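Nucleoporin NUP116 (Candida glabrata, PDB 3NF5) is probably a structural constituent of the nuclear pore complex, this piece being its C-terminal domain, which targets the protein to the pore. Local coordinates at residues Y16-S21 and S64-L69; Y31-V36 and V55-I60; S100-Y105 and S145-F150; H135-S140 and T151-L156. One frame throughout, in Å; residues are numbered along the deposited sequence. Where two conformers were deposited one is given.

Contact 1: Y16-S21 and S64-L69; sequences YYISPS and SICDDL
At the outer edge of the six-stranded antiparallel sheet, strand 16-19 is met by the short helix 65-69, with Tyr16 and Ile18 turned toward Cys66, Asp67 and Ile65. The two axes approach to 8.6 Å and are inclined at 116°, so the helix lies across the strand rather than along it. Tyr16 carries the outer half of the contact. Its CG stands beside the backbone N (chi1 -77°), which sends the ring over the turn at Cys66 and Asp67. Asp67 CB sits over one face of that ring, 3.8 Å from its centroid and displaced toward the rim, a CH-pi contact. The carboxylate then reaches past the rim to the hydroxyl, and Tyr16 OH gives a weak hydrogen bond of 2.9 Å to Asp67 OD1. The same hydroxyl is also bonded to the backbone N of Phe72, which ties the ring to strand 70-73 as well. Cys66 fills the middle: its CB lies 3.9 Å from Tyr16 CD1, while its SG is 3.9 Å from Ile18 CB and stands obliquely to the Tyr16 ring. Deeper in, Ile18 CD1 meets Ile65 CD1 at 4.0 Å, the two side chains crossing at about a right angle, and Val41 of the adjoining strand 40-43 touches Ile18, Ile65 and Cys66. Within the helix, Leu69 N bonds to Ser64 O five residues back. Packing thus grades from an aliphatic inner end to a polar outer rim, in a short helix with a pi-type turn packed across edge strand 16-19 and its neighbour 40-43.

Contact 2: Y31-V36 and V55-I60; sequences YEIQKV and VDLSDI
Three backbone hydrogen bonds join Ile33 and Val36 to Leu57 and Val55. Val36 N donates to Val55 O at 2.8 Å and Val55 N returns a bond to Val36 O at 2.9 Å, making one antiparallel hydrogen-bonded pair. Where the weakly bonded helix at 31-33 ends, Ile33 O accepts from Leu57 N at 2.8 Å. Side chains close over these bonds. Ile33 CG1, anti to the backbone N (chi1 -163°), comes within 3.9 Å of Leu57 CB, the two side chains crossing at about a right angle. Farther along the same leucine, Leu57 CD1 meets Val36 CG2 at 4.1 Å. Gln34 runs alongside Asp56, both pointing the same way, with amide and carboxylate planes turned 74° apart; its CG lies 3.2 Å from Ser58 OG, while its OE1 is bonded to Lys30 NZ.

A second shell fixes the 55-60 side. Asp56 OD1 accepts from Ser58 N at 2.9 Å, its anti side being used, 34° out of the carboxylate plane. This gathers Asp56 and Ser58 beside Gln34 CG. Farther out, Leu25 of helix 22-27 packs on both Val36 and Leu57, and Leu93 packs on Val55 and Leu57. The segment 55-60 thereby combines an Asx turn at Asp56 with a type II beta turn from Leu57 to Ile60, tied to the end of a short helix through Ile33 O and, three residues on, by a single beta bridge at Val36.

Contact 3: S100-Y105 and S145-F150; sequences SCYNCY and SGTYCF
Cys101 and Tyr148 form the regular, tightly packed part of this contact, an antiparallel hydrogen-bonded pair between strands 97-101 and 147-152. Cys101 N donates to Tyr148 O and Tyr148 N to Cys101 O, each at 2.9 Å and nearly straight. Cys101 and Tyr148 share one face of the sheet; Ser100 and Cys149, the next pair, turn to the other. On the first face Cys101 SG comes up at the edge of the Phe150 ring, 4.3 Å from CE2, and helix 122-132 covers Tyr148 through Leu130.

Beyond Cys101 the strands part, yet one close meeting remains. Cys104 N donates to Gly146 O at 2.8 Å, well off the C=O direction (C=O...N angle 125°). Gly146, at a positive phi of 76°, packs closely on Tyr105, its CA over one face of the ring and 4.1 Å from the centroid. The Tyr105 hydroxyl is bonded to Ala144 O.

The looser, wetter side lies by Asn103, Ser145 and Thr147. One water there accepts from Asn103 N and donates to Ser145 O at 2.7 Å, with Thr147 OG1 as its third partner, linking the two segments beyond the last regular strand pair. Ser145 OG accepts from Thr147 N at 3.2 Å. This ST turn leads into a G1 beta bulge at Gly146 and Thr147, as often found beside the turn of a beta hairpin.

Contact 4: H135-S140 and T151-L156; sequences HTHFES and TVDHAL
Backbone bonds come first: His137 and Thr151 make one antiparallel hydrogen-bonded pair. His137 N donates to Thr151 O at 2.7 Å, and Thr151 N answers to His137 O at 2.9 Å, the latter donor standing 39° out of the carbonyl plane.

The polar side-chain bond joins His137 to Asp153. With CG beside its own backbone N (chi1 -57°), the imidazole swings along the hairpin toward the end of the partner strand, and NE2 gives a nearly straight bond of 3.0 Å to Asp153 OD2. The oxygen lies in the ring plane, but the nitrogen approaches it from above the carboxylate, the two planes being 47° apart. The bond holds the exposed ring in place at the margin of the sheet.

Van der Waals contacts flank this bond. His137 CB rests 3.4 Å from Thr151 OG1; Thr151 CG2 lies 3.8 Å from Glu139 OE2, whose carboxylate is paired with Arg98 of strand 97-101. Val152 CG1 meets His135 O at 3.6 Å.

A water accepts from Asp153 N and donates, weakly, to His135 O. Together these contacts close the open end of the beta hairpin 137-142/147-152, at the outer margin of the sheet.

How the contacts relate
Along the chain, contact 2 is nested within the loop closed by contact 1, and contacts 3 and 4 follow, their segments alternating. The first two centres are 14 Å apart and share a hydrophobic junction: Ile60 CG2 packs on Leu69 CD1 at 3.9 Å, and Leu57 also meets Ile65. Contacts 3 and 4, likewise 14 Å apart, share strand 147-152, and Phe150 of one rests on Thr136 of the other. Contacts 1 and 3 lie about 20 Å apart, centre to centre, on opposite sides of the chain's centre. The six-stranded sheet unites contacts 1, 3 and 4, from edge strand 16-19 to edge strand 137-142; contact 2 is attached through its packing on contact 1, and all four fall in the C-terminal domain.

Contact 1: Y16-S21 and S64-L69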
loop_
_atom_site.group_PDB
_atom_site.type_symbol
_atom_site.label_atom_id
_atom_site.label_comp_id
_atom_site.label_asym_id
_atom_site.label_seq_id
_atom_site.Cartn_x
_atom_site.Cartn_y
_atom_site.Cartn_z
ATOM N N TYR A 16 7.240 -5.865 5.610
ATOM C CA TYR A 16 7.384 -5.156 4.295
ATOM C C TYR A 16 8.172 -5.967 3.315
ATOM O O TYR A 16 9.099 -6.649 3.667
ATOM C CB TYR A 16 8.046 -3.764 4.369
ATOM C CG TYR A 16 7.123 -2.723 4.859
ATOM C CD1 TYR A 16 6.311 -2.025 3.990
ATOM C CD2 TYR A 16 7.027 -2.437 6.216
ATOM C CE1 TYR A 16 5.445 -1.051 4.423
ATOM C CE2 TYR A 16 6.091 -1.501 6.682
ATOM C CZ TYR A 16 5.332 -0.798 5.779
ATOM O OH TYR A 16 4.432 0.157 6.178
ATOM N N TYR A 17 7.830 -5.786 2.064
ATOM C CA TYR A 17 8.544 -6.386 0.988
ATOM C C TYR A 17 8.422 -5.478 -0.234
ATOM O O TYR A 17 7.523 -4.678 -0.323
ATOM C CB TYR A 17 8.049 -7.800 0.688
ATOM C CG TYR A 17 6.625 -7.879 0.242
ATOM C CD1 TYR A 17 6.294 -7.885 -1.115
ATOM C CD2 TYR A 17 5.579 -7.917 1.166
ATOM C CE1 TYR A 17 4.966 -7.950 -1.539
ATOM C CE2 TYR A 17 4.281 -7.990 0.761
ATOM C CZ TYR A 17 3.979 -7.992 -0.603
ATOM O OH TYR A 17 2.708 -8.061 -1.003
ATOM N N ILE A 18 9.372 -5.634 -1.147
ATOM C CA ILE A 18 9.388 -4.880 -2.413
ATOM C C ILE A 18 9.852 -5.814 -3.534
ATOM O O ILE A 18 10.782 -6.588 -3.307
ATOM C CB ILE A 18 10.299 -3.665 -2.295
ATOM C CG1 ILE A 18 10.104 -2.699 -3.453
ATOM C CG2 ILE A 18 11.769 -4.066 -2.183
ATOM C CD1 ILE A 18 10.806 -1.323 -3.216
ATOM N N SER A 19 9.219 -5.690 -4.711
ATOM C CA SER A 19 9.514 -6.482 -5.959
ATOM C C SER A 19 9.484 -5.538 -7.147
ATOM O O SER A 19 8.560 -4.766 -7.270
ATOM C CB SER A 19 8.456 -7.555 -6.135
ATOM O OG SER A 19 8.621 -8.283 -7.362
ATOM N N PRO A 20 10.554 -5.495 -7.964
ATOM C CA PRO A 20 11.859 -6.130 -7.752
ATOM C C PRO A 20 12.528 -5.801 -6.392
ATOM O O PRO A 20 12.236 -4.770 -5.747
ATOM C CB PRO A 20 12.711 -5.681 -8.980
ATOM C CG PRO A 20 11.686 -5.151 -10.000
ATOM C CD PRO A 20 10.481 -4.699 -9.208
ATOM N N SER A 21 13.404 -6.717 -5.957
ATOM C CA SER A 21 14.198 -6.520 -4.775
ATOM C C SER A 21 14.982 -5.223 -4.786
ATOM O O SER A 21 15.363 -4.721 -5.832
ATOM C CB SER A 21 15.167 -7.696 -4.553
ATOM O OG SER A 21 16.238 -7.675 -5.487
ATOM N N SER A 64 14.184 4.140 1.510
ATOM C CA SER A 64 13.050 4.944 1.954
ATOM C C SER A 64 11.710 4.538 1.387
ATOM O O SER A 64 10.711 5.075 1.830
ATOM C CB SER A 64 13.260 6.419 1.688
ATOM O OG SER A 64 13.094 6.732 0.314
ATOM N N ILE A 65 11.661 3.608 0.414
ATOM C CA ILE A 65 10.405 3.305 -0.206
ATOM C C ILE A 65 9.472 2.550 0.758
ATOM O O ILE A 65 8.368 3.042 1.080
ATOM C CB ILE A 65 10.563 2.507 -1.529
ATOM C CG1 ILE A 65 11.394 3.281 -2.548
ATOM C CG2 ILE A 65 9.161 2.169 -2.089
ATOM C CD1 ILE A 65 11.711 2.479 -3.789
ATOM N N CYS A 66 9.902 1.385 1.233
ATOM C CA CYS A 66 9.107 0.659 2.250
ATOM C C CYS A 66 9.123 1.350 3.611
ATOM O O CYS A 66 10.203 1.623 4.170
ATOM C CB CYS A 66 9.669 -0.738 2.471
ATOM S SG CYS A 66 9.648 -1.808 1.051
ATOM N N ASP A 67 7.932 1.588 4.146
ATOM C CA ASP A 67 7.696 2.134 5.511
ATOM C C ASP A 67 8.176 3.585 5.763
ATOM O O ASP A 67 8.435 3.995 6.901
ATOM C CB ASP A 67 8.229 1.171 6.564
ATOM C CG ASP A 67 7.445 1.200 7.879
ATOM O OD1 ASP A 67 6.230 1.504 7.954
ATOM O OD2 ASP A 67 8.093 0.844 8.858
ATOM N N ASP A 68 8.230 4.374 4.703
ATOM C CA ASP A 68 8.463 5.820 4.755
ATOM C C ASP A 68 7.648 6.454 3.604
ATOM O O ASP A 68 6.657 7.054 3.842
ATOM C CB ASP A 68 9.967 6.115 4.660
ATOM C CG ASP A 68 10.302 7.589 4.578
ATOM O OD1 ASP A 68 9.367 8.412 4.393
ATOM O OD2 ASP A 68 11.530 7.927 4.613
ATOM N N LEU A 69 8.035 6.247 2.354
ATOM C CA LEU A 69 7.213 6.731 1.247
ATOM C C LEU A 69 5.877 5.956 1.131
ATOM O O LEU A 69 4.885 6.504 0.750
ATOM C CB LEU A 69 7.953 6.558 -0.070
ATOM C CG LEU A 69 9.153 7.511 -0.256
ATOM C CD1 LEU A 69 9.710 7.254 -1.677
ATOM C CD2 LEU A 69 8.684 8.957 -0.081
#

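Contact 2: Y31-V36 and V55-I60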
loop_
_atom_site.group_PDB
_atom_site.type_symbol
_atom_site.label_atom_id
_atom_site.label_comp_id
_atom_site.label_asym_id
_atom_site.label_seq_id
_atom_site.Cartn_x
_atom_site.Cartn_y
_atom_site.Cartn_z
ATOM N N TYR A 31 18.886 4.673 -17.242
ATOM C CA TYR A 31 17.759 4.523 -18.168
ATOM C C TYR A 31 16.721 3.565 -17.579
ATOM O O TYR A 31 15.550 3.905 -17.569
ATOM C CB TYR A 31 18.233 4.012 -19.548
ATOM C CG TYR A 31 17.143 3.525 -20.504
ATOM C CD1 TYR A 31 16.307 4.413 -21.168
ATOM C CD2 TYR A 31 16.999 2.172 -20.788
ATOM C CE1 TYR A 31 15.309 3.941 -22.060
ATOM C CE2 TYR A 31 16.010 1.700 -21.663
ATOM C CZ TYR A 31 15.172 2.579 -22.287
ATOM O OH TYR A 31 14.205 2.079 -23.167
ATOM N N GLU A 32 17.155 2.405 -17.077
ATOM C CA GLU A 32 16.217 1.414 -16.589
ATOM C C GLU A 32 15.499 1.814 -15.283
ATOM O O GLU A 32 14.310 1.456 -15.103
ATOM C CB GLU A 32 16.859 0.027 -16.445
ATOM C CG GLU A 32 17.291 -0.568 -17.827
ATOM C CD GLU A 32 16.117 -0.946 -18.767
ATOM O OE1 GLU A 32 14.938 -1.105 -18.274
ATOM O OE2 GLU A 32 16.406 -1.130 -20.008
ATOM N N ILE A 33 16.211 2.510 -14.377
ATOM C CA ILE A 33 15.620 2.961 -13.096
ATOM C C ILE A 33 14.514 4.021 -13.311
ATOM O O ILE A 33 13.700 4.221 -12.410
ATOM C CB ILE A 33 16.705 3.448 -12.100
ATOM C CG1 ILE A 33 16.177 3.516 -10.656
ATOM C CG2 ILE A 33 17.253 4.816 -12.491
ATOM C CD1 ILE A 33 15.986 2.139 -9.940
ATOM N N GLN A 34 14.482 4.669 -14.499
ATOM C CA GLN A 34 13.450 5.600 -14.904
ATOM C C GLN A 34 12.177 4.893 -15.363
ATOM O O GLN A 34 11.214 5.553 -15.587
ATOM C CB GLN A 34 13.930 6.578 -16.029
ATOM C CG GLN A 34 14.813 7.610 -15.524
ATOM C CD GLN A 34 15.691 8.382 -16.564
ATOM O OE1 GLN A 34 16.435 9.252 -16.155
ATOM N NE2 GLN A 34 15.667 8.018 -17.833
ATOM N N LYS A 35 12.183 3.571 -15.499
ATOM C CA LYS A 35 11.029 2.852 -16.075
ATOM C C LYS A 35 10.886 1.428 -15.470
ATOM O O LYS A 35 10.769 0.420 -16.156
ATOM C CB LYS A 35 11.070 2.859 -17.604
ATOM C CG LYS A 35 12.361 2.269 -18.237
ATOM C CD LYS A 35 12.127 1.902 -19.720
ATOM C CE LYS A 35 12.164 0.366 -19.938
ATOM N NZ LYS A 35 11.334 -0.396 -18.924
ATOM N N VAL A 36 10.851 1.372 -14.144
ATOM C CA VAL A 36 10.756 0.118 -13.476
ATOM C C VAL A 36 9.323 -0.408 -13.655
ATOM O O VAL A 36 8.366 0.273 -13.333
ATOM C CB VAL A 36 11.115 0.237 -11.981
ATOM C CG1 VAL A 36 10.835 -1.128 -11.297
ATOM C CG2 VAL A 36 12.594 0.710 -11.894
ATOM N N VAL A 55 7.449 3.035 -13.300
ATOM C CA VAL A 55 7.780 4.023 -12.297
ATOM C C VAL A 55 9.237 4.535 -12.478
ATOM O O VAL A 55 10.139 3.748 -12.760
ATOM C CB VAL A 55 7.486 3.374 -10.918
ATOM C CG1 VAL A 55 8.073 4.056 -9.906
ATOM C CG2 VAL A 55 5.940 3.356 -10.739
ATOM N N ASP A 56 9.432 5.851 -12.348
ATOM C CA ASP A 56 10.773 6.454 -12.370
ATOM C C ASP A 56 11.287 6.550 -10.961
ATOM O O ASP A 56 10.829 7.394 -10.199
ATOM C CB ASP A 56 10.669 7.853 -13.023
ATOM C CG ASP A 56 11.975 8.601 -13.032
ATOM O OD1 ASP A 56 12.988 8.059 -12.560
ATOM O OD2 ASP A 56 12.000 9.749 -13.532
ATOM N N LEU A 57 12.162 5.652 -10.556
ATOM C CA LEU A 57 12.768 5.733 -9.223
ATOM C C LEU A 57 14.108 6.539 -9.123
ATOM O O LEU A 57 14.847 6.402 -8.115
ATOM C CB LEU A 57 12.946 4.320 -8.687
ATOM C CG LEU A 57 11.699 3.423 -8.546
ATOM C CD1 LEU A 57 12.181 2.074 -8.016
ATOM C CD2 LEU A 57 10.739 4.110 -7.595
ATOM N N SER A 58 14.436 7.378 -10.125
ATOM C CA SER A 58 15.745 8.030 -10.147
ATOM C C SER A 58 15.838 8.850 -8.902
ATOM O O SER A 58 14.875 9.513 -8.588
ATOM C CB SER A 58 15.918 9.059 -11.291
ATOM O OG SER A 58 15.383 8.673 -12.517
ATOM N N ASP A 59 16.981 8.800 -8.228
ATOM C CA ASP A 59 17.306 9.685 -7.105
ATOM C C ASP A 59 16.602 9.355 -5.784
ATOM O O ASP A 59 17.066 9.785 -4.715
ATOM C CB ASP A 59 17.009 11.150 -7.472
ATOM N N ILE A 60 15.548 8.552 -5.834
ATOM C CA ILE A 60 14.880 8.070 -4.637
ATOM C C ILE A 60 15.774 7.096 -3.887
ATOM O O ILE A 60 16.191 6.090 -4.469
ATOM C CB ILE A 60 13.618 7.343 -5.003
ATOM C CG1 ILE A 60 12.659 8.316 -5.692
ATOM C CG2 ILE A 60 12.977 6.732 -3.748
ATOM C CD1 ILE A 60 11.241 7.736 -5.865
#

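Contact 3: S100-Y105 and S145-F150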
loop_
_atom_site.group_PDB
_atom_site.type_symbol
_atom_site.label_atom_id
_atom_site.label_comp_id
_atom_site.label_asym_id
_atom_site.label_seq_id
_atom_site.Cartn_x
_atom_site.Cartn_y
_atom_site.Cartn_z
ATOM N N SER A 100 -4.435 -2.762 -2.531
ATOM C CA SER A 100 -5.225 -3.728 -1.770
ATOM C C SER A 100 -5.000 -3.442 -0.253
ATOM O O SER A 100 -3.881 -3.271 0.158
ATOM C CB SER A 100 -4.809 -5.173 -2.091
ATOM O OG SER A 100 -4.878 -5.482 -3.500
ATOM N N CYS A 101 -6.082 -3.350 0.505
ATOM C CA CYS A 101 -6.073 -3.148 1.989
ATOM C C CYS A 101 -6.761 -4.358 2.667
ATOM O O CYS A 101 -7.833 -4.818 2.225
ATOM C CB CYS A 101 -6.808 -1.893 2.322
ATOM S SG CYS A 101 -6.100 -0.396 1.687
ATOM N N TYR A 102 -6.099 -4.923 3.683
ATOM C CA TYR A 102 -6.525 -6.197 4.271
ATOM C C TYR A 102 -7.247 -5.920 5.578
ATOM O O TYR A 102 -6.984 -4.928 6.213
ATOM C CB TYR A 102 -5.280 -7.076 4.537
ATOM C CG TYR A 102 -4.372 -7.284 3.349
ATOM C CD1 TYR A 102 -4.883 -7.481 2.072
ATOM C CD2 TYR A 102 -3.011 -7.405 3.531
ATOM C CE1 TYR A 102 -4.033 -7.740 1.000
ATOM C CE2 TYR A 102 -2.127 -7.681 2.479
ATOM C CZ TYR A 102 -2.635 -7.814 1.221
ATOM O OH TYR A 102 -1.757 -8.083 0.213
ATOM N N ASN A 103 -8.172 -6.802 5.953
ATOM C CA ASN A 103 -8.920 -6.698 7.222
ATOM C C ASN A 103 -9.589 -5.368 7.443
ATOM O O ASN A 103 -9.580 -4.809 8.567
ATOM C CB ASN A 103 -8.008 -7.116 8.394
ATOM C CG ASN A 103 -7.475 -8.504 8.173
ATOM O OD1 ASN A 103 -8.253 -9.380 7.840
ATOM N ND2 ASN A 103 -6.179 -8.690 8.211
ATOM N N CYS A 104 -10.226 -4.881 6.369
ATOM C CA CYS A 104 -11.082 -3.744 6.437
ATOM C C CYS A 104 -12.479 -4.234 6.753
ATOM O O CYS A 104 -13.073 -4.968 5.984
ATOM C CB CYS A 104 -11.069 -2.981 5.115
ATOM S SG CYS A 104 -9.459 -2.215 4.819
ATOM N N TYR A 105 -13.003 -3.810 7.905
ATOM C CA TYR A 105 -14.362 -4.231 8.366
ATOM C C TYR A 105 -14.968 -3.040 9.055
ATOM O O TYR A 105 -14.231 -2.324 9.722
ATOM C CB TYR A 105 -14.241 -5.337 9.390
ATOM C CG TYR A 105 -13.734 -6.665 8.914
ATOM C CD1 TYR A 105 -14.527 -7.491 8.147
ATOM C CD2 TYR A 105 -12.455 -7.115 9.269
ATOM C CE1 TYR A 105 -14.056 -8.738 7.728
ATOM C CE2 TYR A 105 -11.979 -8.333 8.853
ATOM C CZ TYR A 105 -12.770 -9.149 8.085
ATOM O OH TYR A 105 -12.282 -10.380 7.691
ATOM N N SER A 145 -13.233 -11.698 3.974
ATOM C CA SER A 145 -11.792 -11.548 4.266
ATOM C C SER A 145 -11.473 -10.145 4.738
ATOM O O SER A 145 -10.442 -9.935 5.374
ATOM C CB SER A 145 -10.945 -11.816 3.021
ATOM O OG SER A 145 -11.367 -10.970 1.982
ATOM N N GLY A 146 -12.344 -9.182 4.416
ATOM C CA GLY A 146 -12.028 -7.758 4.625
ATOM C C GLY A 146 -11.048 -7.149 3.611
ATOM O O GLY A 146 -10.504 -6.086 3.828
ATOM N N THR A 147 -10.836 -7.809 2.493
ATOM C CA THR A 147 -9.969 -7.244 1.440
ATOM C C THR A 147 -10.720 -6.229 0.576
ATOM O O THR A 147 -11.807 -6.499 0.054
ATOM C CB THR A 147 -9.320 -8.355 0.606
ATOM O OG1 THR A 147 -8.505 -9.143 1.465
ATOM C CG2 THR A 147 -8.410 -7.722 -0.534
ATOM N N TYR A 148 -10.150 -5.051 0.448
ATOM C CA TYR A 148 -10.683 -3.958 -0.338
ATOM C C TYR A 148 -9.641 -3.684 -1.400
ATOM O O TYR A 148 -8.491 -3.535 -1.086
ATOM C CB TYR A 148 -10.880 -2.749 0.513
ATOM C CG TYR A 148 -11.002 -1.376 -0.118
ATOM C CD1 TYR A 148 -11.879 -1.104 -1.166
ATOM C CD2 TYR A 148 -10.273 -0.347 0.365
ATOM C CE1 TYR A 148 -11.993 0.182 -1.691
ATOM C CE2 TYR A 148 -10.394 0.902 -0.129
ATOM C CZ TYR A 148 -11.209 1.143 -1.200
ATOM O OH TYR A 148 -11.275 2.409 -1.680
ATOM N N CYS A 149 -10.074 -3.711 -2.643
ATOM C CA CYS A 149 -9.189 -3.442 -3.766
ATOM C C CYS A 149 -9.727 -2.310 -4.602
ATOM O O CYS A 149 -10.929 -2.271 -4.924
ATOM C CB CYS A 149 -9.063 -4.648 -4.672
ATOM S SG CYS A 149 -8.270 -6.058 -3.950
ATOM N N PHE A 150 -8.819 -1.417 -5.009
ATOM C CA PHE A 150 -9.168 -0.297 -5.878
ATOM C C PHE A 150 -7.947 0.174 -6.696
ATOM O O PHE A 150 -6.797 -0.218 -6.411
ATOM C CB PHE A 150 -9.702 0.842 -5.040
ATOM C CG PHE A 150 -8.705 1.435 -4.089
ATOM C CD1 PHE A 150 -8.034 2.631 -4.400
ATOM C CD2 PHE A 150 -8.449 0.802 -2.870
ATOM C CE1 PHE A 150 -7.102 3.211 -3.491
ATOM C CE2 PHE A 150 -7.569 1.332 -1.991
ATOM C CZ PHE A 150 -6.879 2.568 -2.277
HETATM O O HOH W 1 -8.194 -9.319 4.086
#

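Contact 4: H135-S140 and T151-L156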
loop_
_atom_site.group_PDB
_atom_site.type_symbol
_atom_site.label_atom_id
_atom_site.label_comp_id
_atom_site.label_asym_id
_atom_site.label_seq_id
_atom_site.Cartn_x
_atom_site.Cartn_y
_atom_site.Cartn_z
ATOM N N HIS A 135 -10.993 10.047 -5.605
ATOM C CA HIS A 135 -9.737 9.759 -6.345
ATOM C C HIS A 135 -9.371 8.321 -6.295
ATOM O O HIS A 135 -8.210 7.973 -6.343
ATOM C CB HIS A 135 -8.587 10.577 -5.788
ATOM C CG HIS A 135 -8.719 12.033 -6.059
ATOM N ND1 HIS A 135 -8.515 12.563 -7.321
ATOM C CD2 HIS A 135 -9.029 13.072 -5.248
ATOM C CE1 HIS A 135 -8.699 13.871 -7.267
ATOM N NE2 HIS A 135 -9.006 14.202 -6.023
ATOM N N THR A 136 -10.382 7.472 -6.186
ATOM C CA THR A 136 -10.195 6.068 -6.169
ATOM C C THR A 136 -11.164 5.558 -7.214
ATOM O O THR A 136 -12.140 6.213 -7.486
ATOM C CB THR A 136 -10.531 5.435 -4.773
ATOM O OG1 THR A 136 -11.933 5.575 -4.502
ATOM C CG2 THR A 136 -9.730 6.049 -3.698
ATOM N N HIS A 137 -10.820 4.445 -7.833
ATOM C CA HIS A 137 -11.700 3.609 -8.628
ATOM C C HIS A 137 -11.900 2.222 -7.999
ATOM O O HIS A 137 -11.096 1.252 -8.205
ATOM C CB HIS A 137 -11.120 3.454 -10.036
ATOM C CG HIS A 137 -10.888 4.758 -10.744
ATOM N ND1 HIS A 137 -11.920 5.566 -11.158
ATOM C CD2 HIS A 137 -9.743 5.399 -11.094
ATOM C CE1 HIS A 137 -11.422 6.639 -11.753
ATOM N NE2 HIS A 137 -10.099 6.552 -11.745
ATOM N N PHE A 138 -12.975 2.106 -7.228
ATOM C CA PHE A 138 -13.366 0.841 -6.526
ATOM C C PHE A 138 -13.326 -0.318 -7.457
ATOM O O PHE A 138 -13.847 -0.210 -8.552
ATOM C CB PHE A 138 -14.784 1.006 -5.932
ATOM C CG PHE A 138 -15.277 -0.173 -5.182
ATOM C CD1 PHE A 138 -15.127 -0.231 -3.802
ATOM C CD2 PHE A 138 -15.887 -1.209 -5.816
ATOM C CE1 PHE A 138 -15.561 -1.334 -3.077
ATOM C CE2 PHE A 138 -16.366 -2.309 -5.091
ATOM C CZ PHE A 138 -16.197 -2.344 -3.695
ATOM N N GLU A 139 -12.663 -1.412 -7.072
ATOM C CA GLU A 139 -12.739 -2.648 -7.839
ATOM C C GLU A 139 -13.538 -3.695 -7.051
ATOM O O GLU A 139 -14.525 -4.256 -7.563
ATOM C CB GLU A 139 -11.370 -3.248 -8.216
ATOM C CG GLU A 139 -10.638 -2.530 -9.313
ATOM C CD GLU A 139 -9.455 -3.387 -9.895
ATOM O OE1 GLU A 139 -8.813 -4.140 -9.111
ATOM O OE2 GLU A 139 -9.212 -3.284 -11.155
ATOM N N SER A 140 -13.135 -3.997 -5.839
ATOM C CA SER A 140 -13.847 -5.036 -5.089
ATOM C C SER A 140 -13.732 -4.911 -3.572
ATOM O O SER A 140 -12.788 -4.292 -3.067
ATOM C CB SER A 140 -13.290 -6.382 -5.482
ATOM O OG SER A 140 -11.951 -6.536 -5.018
ATOM N N THR A 151 -8.206 0.971 -7.719
ATOM C CA THR A 151 -7.138 1.597 -8.506
ATOM C C THR A 151 -7.190 3.098 -8.354
ATOM O O THR A 151 -8.228 3.686 -7.954
ATOM C CB THR A 151 -7.152 1.198 -9.989
ATOM O OG1 THR A 151 -8.327 1.689 -10.629
ATOM C CG2 THR A 151 -7.097 -0.285 -10.162
ATOM N N VAL A 152 -6.032 3.697 -8.632
ATOM C CA VAL A 152 -5.843 5.126 -8.648
ATOM C C VAL A 152 -5.172 5.420 -9.974
ATOM O O VAL A 152 -4.370 4.639 -10.452
ATOM C CB VAL A 152 -5.044 5.541 -7.420
ATOM C CG1 VAL A 152 -5.836 5.241 -6.148
ATOM C CG2 VAL A 152 -3.700 4.796 -7.311
ATOM N N ASP A 153 -5.595 6.467 -10.646
ATOM C CA ASP A 153 -4.963 6.970 -11.877
ATOM C C ASP A 153 -3.525 7.515 -11.684
ATOM O O ASP A 153 -2.591 7.302 -12.504
ATOM C CB ASP A 153 -5.822 8.114 -12.417
ATOM C CG ASP A 153 -7.194 7.696 -12.805
ATOM O OD1 ASP A 153 -7.360 6.539 -13.205
ATOM O OD2 ASP A 153 -8.129 8.547 -12.759
ATOM N N HIS A 154 -3.351 8.237 -10.596
ATOM C CA HIS A 154 -2.057 8.826 -10.225
ATOM C C HIS A 154 -1.946 8.647 -8.701
ATOM O O HIS A 154 -2.685 9.298 -7.953
ATOM C CB HIS A 154 -2.021 10.325 -10.617
ATOM C CG HIS A 154 -2.184 10.577 -12.085
ATOM N ND1 HIS A 154 -1.157 10.398 -12.986
ATOM C CD2 HIS A 154 -3.269 10.896 -12.816
ATOM C CE1 HIS A 154 -1.592 10.635 -14.209
ATOM N NE2 HIS A 154 -2.879 10.920 -14.136
ATOM N N ALA A 155 -1.052 7.768 -8.264
ATOM C CA ALA A 155 -1.074 7.276 -6.888
ATOM C C ALA A 155 -0.984 8.332 -5.768
ATOM O O ALA A 155 -1.532 8.116 -4.687
ATOM C CB ALA A 155 -0.010 6.174 -6.698
ATOM N N LEU A 156 -0.303 9.446 -6.012
ATOM C CA LEU A 156 -0.150 10.485 -5.041
ATOM C C LEU A 156 -1.143 11.664 -5.083
ATOM O O LEU A 156 -1.011 12.574 -4.287
ATOM C CB LEU A 156 1.285 11.017 -5.113
ATOM C CG LEU A 156 2.343 9.921 -5.098
ATOM C CD1 LEU A 156 3.834 10.483 -5.142
ATOM C CD2 LEU A 156 2.141 9.033 -3.896
HETATM O O HOH W 2 -7.785 7.875 -9.456
#